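Local coordinates for protein glycosyl hydrolase family 26 (Bacteroides ovatus, PDB 4ZXO) that probably hydrolyses internal beta-1,4-mannosidic linkages in galactomannan, as a family 26 beta-mannanase with a TIM-barrel fold, at residues A[160-165]-A[268-273]; A[205-210]-A[218-223]; A[280-285]-A[312-317]. All coordinates share one frame; numbering follows the deposited sequence.

Contact 1: A[160-165]-A[268-273]; sequences VFRPWH and LTETGL
R162 and E270 form a buried salt bridge across the inside of the TIM barrel, between the C-terminal ends of strands 159-162 and 266-271. R162 NH2 donates to E270 OE2 at 2.8 Å in a nearly straight bond (169°). The oxygen lies at the edge of the guanidinium, close to its plane, and takes the proton on its anti lone pair. The carboxylate stands almost perpendicular to the guanidinium (89°). The R162 chain is extended as far as CD, then bends at chi3 (63°), which turns the head along the barrel interior toward E270. T269 packs against this bend: its CB is 3.6 Å from R162 CD and sits over one guanidinium face. H165 joins through water 1, which is 2.8 Å from H165 NE2 and donates to E270 OE2 at 2.7 Å. Further partners complete the network. D235 forms a salt bridge with R162 NH1 and a hydrogen bond with T269 OG1, S208 also bonds R162 NH1, and Y237 OH holds E270 OE1. Clan GH-A enzymes carry their two acidic residues at the ends of the fourth and seventh barrel strands. The place of E270 at the end of the seventh is consistent with such a role. OE2 is gripped by an arginine and a water while OE1 is held by a tyrosine. The rotation of the carboxylate is therefore likely to be fixed on both oxygens.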
loop_
_atom_site.group_PDB
_atom_site.type_symbol
_atom_site.label_atom_id
_atom_site.label_comp_id
_atom_site.label_asym_id
_atom_site.label_seq_id
_atom_site.Cartn_x
_atom_site.Cartn_y
_atom_site.Cartn_z
ATOM N N VAL A 160 -3.786 5.565 3.659
ATOM C CA VAL A 160 -2.442 5.095 4.023
ATOM C C VAL A 160 -1.545 5.333 2.823
ATOM O O VAL A 160 -1.688 4.665 1.808
ATOM C CB VAL A 160 -2.418 3.623 4.432
ATOM C CG1 VAL A 160 -0.957 3.140 4.725
ATOM C CG2 VAL A 160 -3.343 3.413 5.648
ATOM N N PHE A 161 -0.626 6.288 2.928
ATOM C CA PHE A 161 0.226 6.660 1.797
ATOM C C PHE A 161 1.577 5.939 1.988
ATOM O O PHE A 161 2.153 5.955 3.105
ATOM C CB PHE A 161 0.398 8.164 1.771
ATOM C CG PHE A 161 1.267 8.693 0.657
ATOM C CD1 PHE A 161 1.083 8.274 -0.660
ATOM C CD2 PHE A 161 2.230 9.682 0.929
ATOM C CE1 PHE A 161 1.905 8.774 -1.697
ATOM C CE2 PHE A 161 3.017 10.221 -0.124
ATOM C CZ PHE A 161 2.843 9.775 -1.425
ATOM N N ARG A 162 2.029 5.257 0.941
ATOM C CA ARG A 162 3.167 4.327 1.034
ATOM C C ARG A 162 4.186 4.645 -0.030
ATOM O O ARG A 162 4.378 3.845 -0.970
ATOM C CB ARG A 162 2.614 2.880 0.871
ATOM C CG ARG A 162 3.594 1.804 1.150
ATOM C CD ARG A 162 2.900 0.445 1.092
ATOM N NE ARG A 162 2.374 0.140 -0.230
ATOM C CZ ARG A 162 3.040 -0.582 -1.161
ATOM N NH1 ARG A 162 4.311 -0.974 -0.943
ATOM N NH2 ARG A 162 2.472 -0.841 -2.347
ATOM N N PRO A 163 4.857 5.789 0.063
ATOM C CA PRO A 163 5.835 6.168 -0.954
ATOM C C PRO A 163 7.179 5.453 -0.680
ATOM O O PRO A 163 7.353 4.881 0.402
ATOM C CB PRO A 163 5.983 7.687 -0.736
ATOM C CG PRO A 163 5.826 7.811 0.777
ATOM C CD PRO A 163 4.663 6.862 1.065
ATOM N N TRP A 164 8.109 5.522 -1.621
ATOM C CA TRP A 164 9.510 5.115 -1.356
ATOM C C TRP A 164 9.592 3.662 -0.915
ATOM O O TRP A 164 10.377 3.280 -0.032
ATOM C CB TRP A 164 10.165 6.007 -0.278
ATOM C CG TRP A 164 9.916 7.496 -0.479
ATOM C CD1 TRP A 164 9.353 8.369 0.429
ATOM C CD2 TRP A 164 10.155 8.261 -1.676
ATOM N NE1 TRP A 164 9.240 9.620 -0.124
ATOM C CE2 TRP A 164 9.714 9.589 -1.411
ATOM C CE3 TRP A 164 10.667 7.946 -2.958
ATOM C CZ2 TRP A 164 9.824 10.611 -2.354
ATOM C CZ3 TRP A 164 10.763 8.969 -3.897
ATOM C CH2 TRP A 164 10.319 10.269 -3.591
ATOM N N HIS A 165 8.772 2.833 -1.534
ATOM C CA HIS A 165 8.665 1.430 -1.118
ATOM C C HIS A 165 9.822 0.552 -1.651
ATOM O O HIS A 165 10.561 0.922 -2.561
ATOM C CB HIS A 165 7.279 0.892 -1.548
ATOM C CG HIS A 165 7.077 0.781 -3.022
ATOM N ND1 HIS A 165 7.136 1.861 -3.884
ATOM C CD2 HIS A 165 6.702 -0.291 -3.773
ATOM C CE1 HIS A 165 6.862 1.438 -5.110
ATOM N NE2 HIS A 165 6.578 0.138 -5.062
ATOM N N LEU A 268 0.947 -6.623 5.499
ATOM C CA LEU A 268 1.585 -7.191 4.324
ATOM C C LEU A 268 1.096 -6.350 3.143
ATOM O O LEU A 268 -0.018 -6.521 2.659
ATOM C CB LEU A 268 1.242 -8.674 4.210
ATOM C CG LEU A 268 1.789 -9.446 3.000
ATOM C CD1 LEU A 268 3.317 -9.300 2.768
ATOM C CD2 LEU A 268 1.433 -10.908 3.150
ATOM N N THR A 269 1.878 -5.321 2.814
ATOM C CA THR A 269 1.395 -4.234 1.978
ATOM C C THR A 269 1.382 -4.592 0.481
ATOM O O THR A 269 0.663 -3.948 -0.290
ATOM C CB THR A 269 2.217 -2.927 2.234
ATOM O OG1 THR A 269 3.619 -3.228 2.268
ATOM C CG2 THR A 269 1.790 -2.369 3.609
ATOM N N GLU A 270 2.171 -5.590 0.077
ATOM C CA GLU A 270 2.021 -6.196 -1.267
ATOM C C GLU A 270 2.368 -7.672 -1.140
ATOM O O GLU A 270 3.376 -8.019 -0.517
ATOM C CB GLU A 270 2.963 -5.621 -2.332
ATOM C CG GLU A 270 2.699 -4.220 -2.743
ATOM C CD GLU A 270 3.541 -3.779 -3.909
ATOM O OE1 GLU A 270 3.971 -4.618 -4.726
ATOM O OE2 GLU A 270 3.788 -2.567 -4.042
ATOM N N THR A 271 1.590 -8.545 -1.757
ATOM C CA THR A 271 1.950 -9.917 -1.931
ATOM C C THR A 271 1.143 -10.476 -3.098
ATOM O O THR A 271 0.372 -9.752 -3.775
ATOM C CB THR A 271 1.698 -10.754 -0.643
ATOM O OG1 THR A 271 2.367 -12.033 -0.748
ATOM C CG2 THR A 271 0.256 -10.941 -0.382
ATOM N N GLY A 272 1.368 -11.748 -3.376
ATOM C CA GLY A 272 0.633 -12.429 -4.435
ATOM C C GLY A 272 1.441 -13.492 -5.104
ATOM O O GLY A 272 2.660 -13.612 -4.902
ATOM N N LEU A 273 0.734 -14.300 -5.901
ATOM C CA LEU A 273 1.334 -15.314 -6.778
ATOM C C LEU A 273 0.853 -15.008 -8.172
ATOM O O LEU A 273 -0.360 -15.144 -8.439
ATOM C CB LEU A 273 0.901 -16.718 -6.367
ATOM C CG LEU A 273 1.245 -17.832 -7.367
ATOM C CD1 LEU A 273 2.749 -17.936 -7.417
ATOM C CD2 LEU A 273 0.634 -19.159 -6.897
HETATM O O HOH W 1 5.293 -2.109 -6.241
#

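Contact 2: A[205-210]-A[218-223]; sequences LAYSPG and EYLERY
An aromatic cluster of Y207, Y219 and Y223 joins the end of barrel strand 203-207 to helix 216-219 and the turn that follows it. Y207 is in the middle. Its CG lies trans to the backbone N (chi1 180°), and the ring reaches out from the strand between the other two. The Y207 edge points at the face of Y219 in a T-shaped pair, with the planes at 86°. Here Y207 CE2 is 3.6 Å from Y219 CE2, and the two side chains lie antiparallel. Y223 makes the second T-shaped pair with roles changed. Its edge meets the face of Y207, the planes stand at 82°, and CD1 of Y223 lies over the centre of the Y207 ring. The Y207 hydroxyl donates to Y219 O at 2.7 Å, in the carbonyl plane, so the phenol is anchored to the last turn of the helix. These elements belong to a beta-alpha-beta unit of the TIM barrel, strand 203-207, helix 216-219 and strand 231-235. The type I turn from L220 to Y223 sets Y223 beside Y207, and Y223 N bonds L220 O at 3.1 Å. Y223 CB comes to 3.8 Å from Y207 OH. P209 also packs on Y219, crossing it at about a right angle, with P209 CG 3.3 Å from Y219 CE1. The outer hydroxyls are satisfied elsewhere: Y219 OH bonds G233 O in strand 231-235, and Y223 OH bonds D226. M251, I254 and L255 of helix 241-262 touch Y219.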
loop_
_atom_site.group_PDB
_atom_site.type_symbol
_atom_site.label_atom_id
_atom_site.label_comp_id
_atom_site.label_asym_id
_atom_site.label_seq_id
_atom_site.Cartn_x
_atom_site.Cartn_y
_atom_site.Cartn_z
ATOM N N LEU A 205 1.397 7.225 7.178
ATOM C CA LEU A 205 2.519 6.831 6.305
ATOM C C LEU A 205 2.960 5.402 6.553
ATOM O O LEU A 205 3.151 5.005 7.704
ATOM C CB LEU A 205 3.724 7.793 6.535
ATOM C CG LEU A 205 3.443 9.209 6.059
ATOM C CD1 LEU A 205 4.654 10.107 6.381
ATOM C CD2 LEU A 205 3.081 9.281 4.548
ATOM N N ALA A 206 3.163 4.618 5.496
ATOM C CA ALA A 206 3.573 3.217 5.652
ATOM C C ALA A 206 4.957 3.008 5.031
ATOM O O ALA A 206 5.237 3.460 3.894
ATOM C CB ALA A 206 2.547 2.254 4.961
ATOM N N TYR A 207 5.772 2.292 5.782
ATOM C CA TYR A 207 7.125 1.909 5.425
ATOM C C TYR A 207 7.088 0.493 4.891
ATOM O O TYR A 207 6.418 -0.354 5.500
ATOM C CB TYR A 207 7.960 2.011 6.697
ATOM C CG TYR A 207 9.424 1.673 6.687
ATOM C CD1 TYR A 207 10.368 2.582 6.180
ATOM C CD2 TYR A 207 9.890 0.499 7.317
ATOM C CE1 TYR A 207 11.737 2.315 6.257
ATOM C CE2 TYR A 207 11.246 0.210 7.396
ATOM C CZ TYR A 207 12.181 1.152 6.898
ATOM O OH TYR A 207 13.532 0.933 6.933
ATOM N N SER A 208 7.739 0.190 3.756
ATOM C CA SER A 208 7.461 -1.127 3.121
ATOM C C SER A 208 8.601 -1.691 2.262
ATOM O O SER A 208 8.469 -1.860 1.043
ATOM C CB SER A 208 6.142 -1.044 2.287
ATOM O OG SER A 208 6.200 -0.106 1.218
ATOM N N PRO A 209 9.716 -2.016 2.891
ATOM C CA PRO A 209 10.782 -2.721 2.173
ATOM C C PRO A 209 10.372 -4.162 1.887
ATOM O O PRO A 209 9.379 -4.656 2.442
ATOM C CB PRO A 209 11.961 -2.687 3.168
ATOM C CG PRO A 209 11.266 -2.799 4.491
ATOM C CD PRO A 209 10.025 -1.856 4.330
ATOM N N GLY A 210 11.092 -4.797 0.979
ATOM C CA GLY A 210 10.856 -6.183 0.645
ATOM C C GLY A 210 11.501 -7.160 1.626
ATOM O O GLY A 210 11.626 -6.877 2.828
ATOM N N GLU A 218 18.211 -4.851 10.295
ATOM C CA GLU A 218 18.339 -4.571 8.887
ATOM C C GLU A 218 17.081 -3.868 8.370
ATOM O O GLU A 218 17.141 -2.950 7.570
ATOM C CB GLU A 218 18.583 -5.853 8.100
ATOM C CG GLU A 218 19.983 -6.469 8.371
ATOM C CD GLU A 218 20.005 -7.943 8.018
ATOM O OE1 GLU A 218 19.771 -8.299 6.810
ATOM O OE2 GLU A 218 20.239 -8.751 8.959
ATOM N N TYR A 219 15.923 -4.355 8.806
ATOM C CA TYR A 219 14.673 -3.769 8.370
ATOM C C TYR A 219 14.601 -2.309 8.701
ATOM O O TYR A 219 14.076 -1.529 7.898
ATOM C CB TYR A 219 13.506 -4.549 9.038
ATOM C CG TYR A 219 12.116 -4.012 8.756
ATOM C CD1 TYR A 219 11.397 -4.425 7.623
ATOM C CD2 TYR A 219 11.505 -3.149 9.649
ATOM C CE1 TYR A 219 10.104 -3.939 7.384
ATOM C CE2 TYR A 219 10.246 -2.648 9.411
ATOM C CZ TYR A 219 9.541 -3.033 8.279
ATOM O OH TYR A 219 8.283 -2.532 8.049
ATOM N N LEU A 220 15.095 -1.955 9.884
ATOM C CA LEU A 220 15.021 -0.562 10.327
ATOM C C LEU A 220 16.222 0.291 9.966
ATOM O O LEU A 220 16.299 1.440 10.433
ATOM C CB LEU A 220 14.833 -0.506 11.851
ATOM C CG LEU A 220 13.504 -1.131 12.309
ATOM C CD1 LEU A 220 13.415 -1.044 13.873
ATOM C CD2 LEU A 220 12.328 -0.380 11.684
ATOM N N GLU A 221 17.218 -0.240 9.242
ATOM C CA GLU A 221 18.435 0.542 8.975
ATOM C C GLU A 221 18.114 1.889 8.310
ATOM O O GLU A 221 18.763 2.889 8.590
ATOM C CB GLU A 221 19.374 -0.260 8.062
ATOM C CG GLU A 221 20.726 0.395 7.880
ATOM C CD GLU A 221 21.247 0.513 6.458
ATOM O OE1 GLU A 221 20.541 0.388 5.416
ATOM O OE2 GLU A 221 22.454 0.724 6.387
ATOM N N ARG A 222 17.108 1.897 7.428
ATOM C CA ARG A 222 16.753 3.135 6.729
ATOM C C ARG A 222 15.405 3.728 7.194
ATOM O O ARG A 222 14.715 4.482 6.433
ATOM C CB ARG A 222 16.734 2.880 5.210
ATOM C CG ARG A 222 18.116 2.593 4.706
ATOM C CD ARG A 222 18.262 2.508 3.198
ATOM N NE ARG A 222 19.711 2.411 2.963
ATOM C CZ ARG A 222 20.338 2.886 1.890
ATOM N NH1 ARG A 222 19.639 3.477 0.904
ATOM N NH2 ARG A 222 21.681 2.789 1.813
ATOM N N TYR A 223 15.022 3.376 8.407
ATOM C CA TYR A 223 13.757 3.825 8.973
ATOM C C TYR A 223 13.850 5.287 9.402
ATOM O O TYR A 223 14.741 5.633 10.200
ATOM C CB TYR A 223 13.438 2.942 10.184
ATOM C CG TYR A 223 12.143 3.206 10.884
ATOM C CD1 TYR A 223 10.920 2.891 10.325
ATOM C CD2 TYR A 223 12.145 3.678 12.185
ATOM C CE1 TYR A 223 9.765 3.127 10.977
ATOM C CE2 TYR A 223 10.960 3.871 12.895
ATOM C CZ TYR A 223 9.774 3.591 12.282
ATOM O OH TYR A 223 8.617 3.788 13.018
#

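Contact 3: A[280-285]-A[312-317]; sequences LWWTGT and YAPYPG
W282, near the start of helix 281-290, reaches across to loop 312-317 and touches the backbone of Y312 and A313 and the ring of P314. From CB its CG lies anti to the carbonyl carbon (chi1 -57°), which sends the indole away from the helix toward the loop. The pyrrole side comes first. NE1 bonds S320 OG, so the polar end of the ring is satisfied by a residue beyond the loop segment. CE2 is the next atom to feel the loop, 4.2 Å from P314 CD. CZ2 then makes the main apolar contact, 3.6 Å from P314 CD, with the proline meeting the indole obliquely. CZ2 also comes to 4.3 Å from A313 CA. At the tip, CH2 is 3.4 Å from Y312 O. This carbonyl lies at the ring edge, near its plane. One face of the indole carries W281, whose CE3 lies over its centre, 3.7 Å above the plane. F324 of helix 321-328 makes an edge-to-face pair with W282, and V300 of strand 295-300 touches it too. The contact thus packs the helix after the seventh barrel strand onto the loop after the eighth. The bound potassium ion is about 12 Å from the W282 side chain. With an alanine here, P314 CD and S320 OG would probably lose their partner on the indole, and a gap would open between helix and loop. The ring edge at CH2 and CZ2 lies near a carbonyl oxygen, which is likely to add a weak electrostatic attraction to mainly apolar packing.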
loop_
_atom_site.group_PDB
_atom_site.type_symbol
_atom_site.label_atom_id
_atom_site.label_comp_id
_atom_site.label_asym_id
_atom_site.label_seq_id
_atom_site.Cartn_x
_atom_site.Cartn_y
_atom_site.Cartn_z
ATOM N N LEU A 280 -5.166 -23.933 -4.954
ATOM C CA LEU A 280 -5.385 -23.892 -3.497
ATOM C C LEU A 280 -4.480 -22.876 -2.835
ATOM O O LEU A 280 -4.158 -23.015 -1.661
ATOM C CB LEU A 280 -5.131 -25.259 -2.863
ATOM C CG LEU A 280 -6.054 -26.388 -3.336
ATOM C CD1 LEU A 280 -5.667 -27.689 -2.693
ATOM C CD2 LEU A 280 -7.486 -26.046 -2.979
ATOM N N TRP A 281 -4.076 -21.848 -3.578
ATOM C CA TRP A 281 -3.069 -20.919 -3.017
ATOM C C TRP A 281 -3.555 -20.197 -1.783
ATOM O O TRP A 281 -2.804 -20.032 -0.817
ATOM C CB TRP A 281 -2.623 -19.866 -4.035
ATOM C CG TRP A 281 -1.424 -19.089 -3.566
ATOM C CD1 TRP A 281 -0.148 -19.558 -3.466
ATOM C CD2 TRP A 281 -1.390 -17.734 -3.147
ATOM N NE1 TRP A 281 0.678 -18.590 -2.995
ATOM C CE2 TRP A 281 -0.054 -17.447 -2.787
ATOM C CE3 TRP A 281 -2.365 -16.733 -3.005
ATOM C CZ2 TRP A 281 0.348 -16.194 -2.305
ATOM C CZ3 TRP A 281 -1.952 -15.440 -2.532
ATOM C CH2 TRP A 281 -0.592 -15.203 -2.207
ATOM N N TRP A 282 -4.813 -19.770 -1.810
ATOM C CA TRP A 282 -5.346 -18.888 -0.755
ATOM C C TRP A 282 -5.435 -19.587 0.602
ATOM O O TRP A 282 -4.944 -19.054 1.608
ATOM C CB TRP A 282 -6.733 -18.363 -1.173
ATOM C CG TRP A 282 -6.658 -17.651 -2.474
ATOM C CD1 TRP A 282 -6.947 -18.156 -3.714
ATOM C CD2 TRP A 282 -6.142 -16.339 -2.688
ATOM N NE1 TRP A 282 -6.651 -17.222 -4.695
ATOM C CE2 TRP A 282 -6.198 -16.078 -4.085
ATOM C CE3 TRP A 282 -5.699 -15.336 -1.831
ATOM C CZ2 TRP A 282 -5.750 -14.886 -4.647
ATOM C CZ3 TRP A 282 -5.282 -14.131 -2.384
ATOM C CH2 TRP A 282 -5.307 -13.925 -3.792
ATOM N N THR A 283 -6.063 -20.775 0.643
ATOM C CA THR A 283 -6.157 -21.492 1.916
ATOM C C THR A 283 -4.999 -22.395 2.172
ATOM O O THR A 283 -4.732 -22.764 3.318
ATOM C CB THR A 283 -7.434 -22.373 2.035
ATOM O OG1 THR A 283 -7.431 -23.411 1.026
ATOM C CG2 THR A 283 -8.667 -21.485 1.872
ATOM N N GLY A 284 -4.294 -22.765 1.120
ATOM C CA GLY A 284 -3.238 -23.735 1.305
ATOM C C GLY A 284 -1.859 -23.159 1.500
ATOM O O GLY A 284 -0.983 -23.828 2.009
ATOM N N THR A 285 -1.659 -21.929 1.060
ATOM C CA THR A 285 -0.351 -21.260 1.228
ATOM C C THR A 285 -0.478 -19.940 1.991
ATOM O O THR A 285 0.148 -19.767 3.020
ATOM C CB THR A 285 0.299 -21.016 -0.134
ATOM O OG1 THR A 285 0.508 -22.284 -0.756
ATOM C CG2 THR A 285 1.657 -20.369 -0.003
ATOM N N TYR A 312 -3.174 -10.936 -9.684
ATOM C CA TYR A 312 -2.872 -11.481 -8.370
ATOM C C TYR A 312 -4.122 -11.752 -7.543
ATOM O O TYR A 312 -4.019 -12.356 -6.502
ATOM C CB TYR A 312 -1.910 -10.535 -7.604
ATOM C CG TYR A 312 -0.559 -10.414 -8.307
ATOM C CD1 TYR A 312 0.521 -11.229 -7.956
ATOM C CD2 TYR A 312 -0.395 -9.521 -9.361
ATOM C CE1 TYR A 312 1.734 -11.150 -8.622
ATOM C CE2 TYR A 312 0.800 -9.431 -10.040
ATOM C CZ TYR A 312 1.886 -10.218 -9.646
ATOM O OH TYR A 312 3.068 -10.096 -10.344
ATOM N N ALA A 313 -5.283 -11.259 -7.970
ATOM C CA ALA A 313 -6.571 -11.681 -7.384
ATOM C C ALA A 313 -7.265 -12.570 -8.390
ATOM O O ALA A 313 -6.982 -12.464 -9.575
ATOM C CB ALA A 313 -7.442 -10.447 -7.032
ATOM N N PRO A 314 -8.144 -13.471 -7.933
ATOM C CA PRO A 314 -8.851 -14.239 -8.932
ATOM C C PRO A 314 -9.869 -13.399 -9.694
ATOM O O PRO A 314 -10.128 -12.221 -9.360
ATOM C CB PRO A 314 -9.553 -15.327 -8.107
ATOM C CG PRO A 314 -9.760 -14.736 -6.786
ATOM C CD PRO A 314 -8.628 -13.746 -6.554
ATOM N N TYR A 315 -10.478 -14.047 -10.681
ATOM C CA TYR A 315 -11.618 -13.498 -11.398
ATOM C C TYR A 315 -12.494 -14.700 -11.711
ATOM O O TYR A 315 -12.023 -15.837 -11.583
ATOM C CB TYR A 315 -11.182 -12.764 -12.668
ATOM C CG TYR A 315 -10.286 -13.561 -13.579
ATOM C CD1 TYR A 315 -10.819 -14.416 -14.543
ATOM C CD2 TYR A 315 -8.921 -13.467 -13.473
ATOM C CE1 TYR A 315 -10.000 -15.131 -15.366
ATOM C CE2 TYR A 315 -8.092 -14.173 -14.307
ATOM C CZ TYR A 315 -8.630 -14.994 -15.241
ATOM O OH TYR A 315 -7.780 -15.686 -16.077
ATOM N N PRO A 316 -13.730 -14.475 -12.162
ATOM C CA PRO A 316 -14.580 -15.645 -12.389
ATOM C C PRO A 316 -14.016 -16.696 -13.381
ATOM O O PRO A 316 -13.596 -16.373 -14.508
ATOM C CB PRO A 316 -15.877 -15.001 -12.935
ATOM C CG PRO A 316 -15.918 -13.662 -12.213
ATOM C CD PRO A 316 -14.481 -13.202 -12.264
ATOM N N GLY A 317 -13.968 -17.961 -12.946
ATOM C CA GLY A 317 -13.452 -19.017 -13.800
ATOM C C GLY A 317 -11.962 -19.273 -13.596
ATOM O O GLY A 317 -11.426 -20.283 -14.037
#

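Overall arrangement
From the N terminus, the chain reaches segment 160-165 first, on barrel strand 159-162. Contact 1 closes the longest loop, over a hundred residues, when 268-273 arrives on strand 266-271. Contact 2 falls within that loop. It closes a short one, from 205-210 on the neighbouring strand 203-207 to 218-223. Contacts 1 and 2 meet where S208 OG approaches R162 NH1 and where F161 O faces A206 N. Contact 3 follows in series, joining 280-285 to 312-317. Its W281 and Y312 pack on G272 and L273 of contact 1. Contacts 2 and 3 stay about 14 Å apart at their nearest atoms. Together they link barrel interior, strand-helix connection and outer loop.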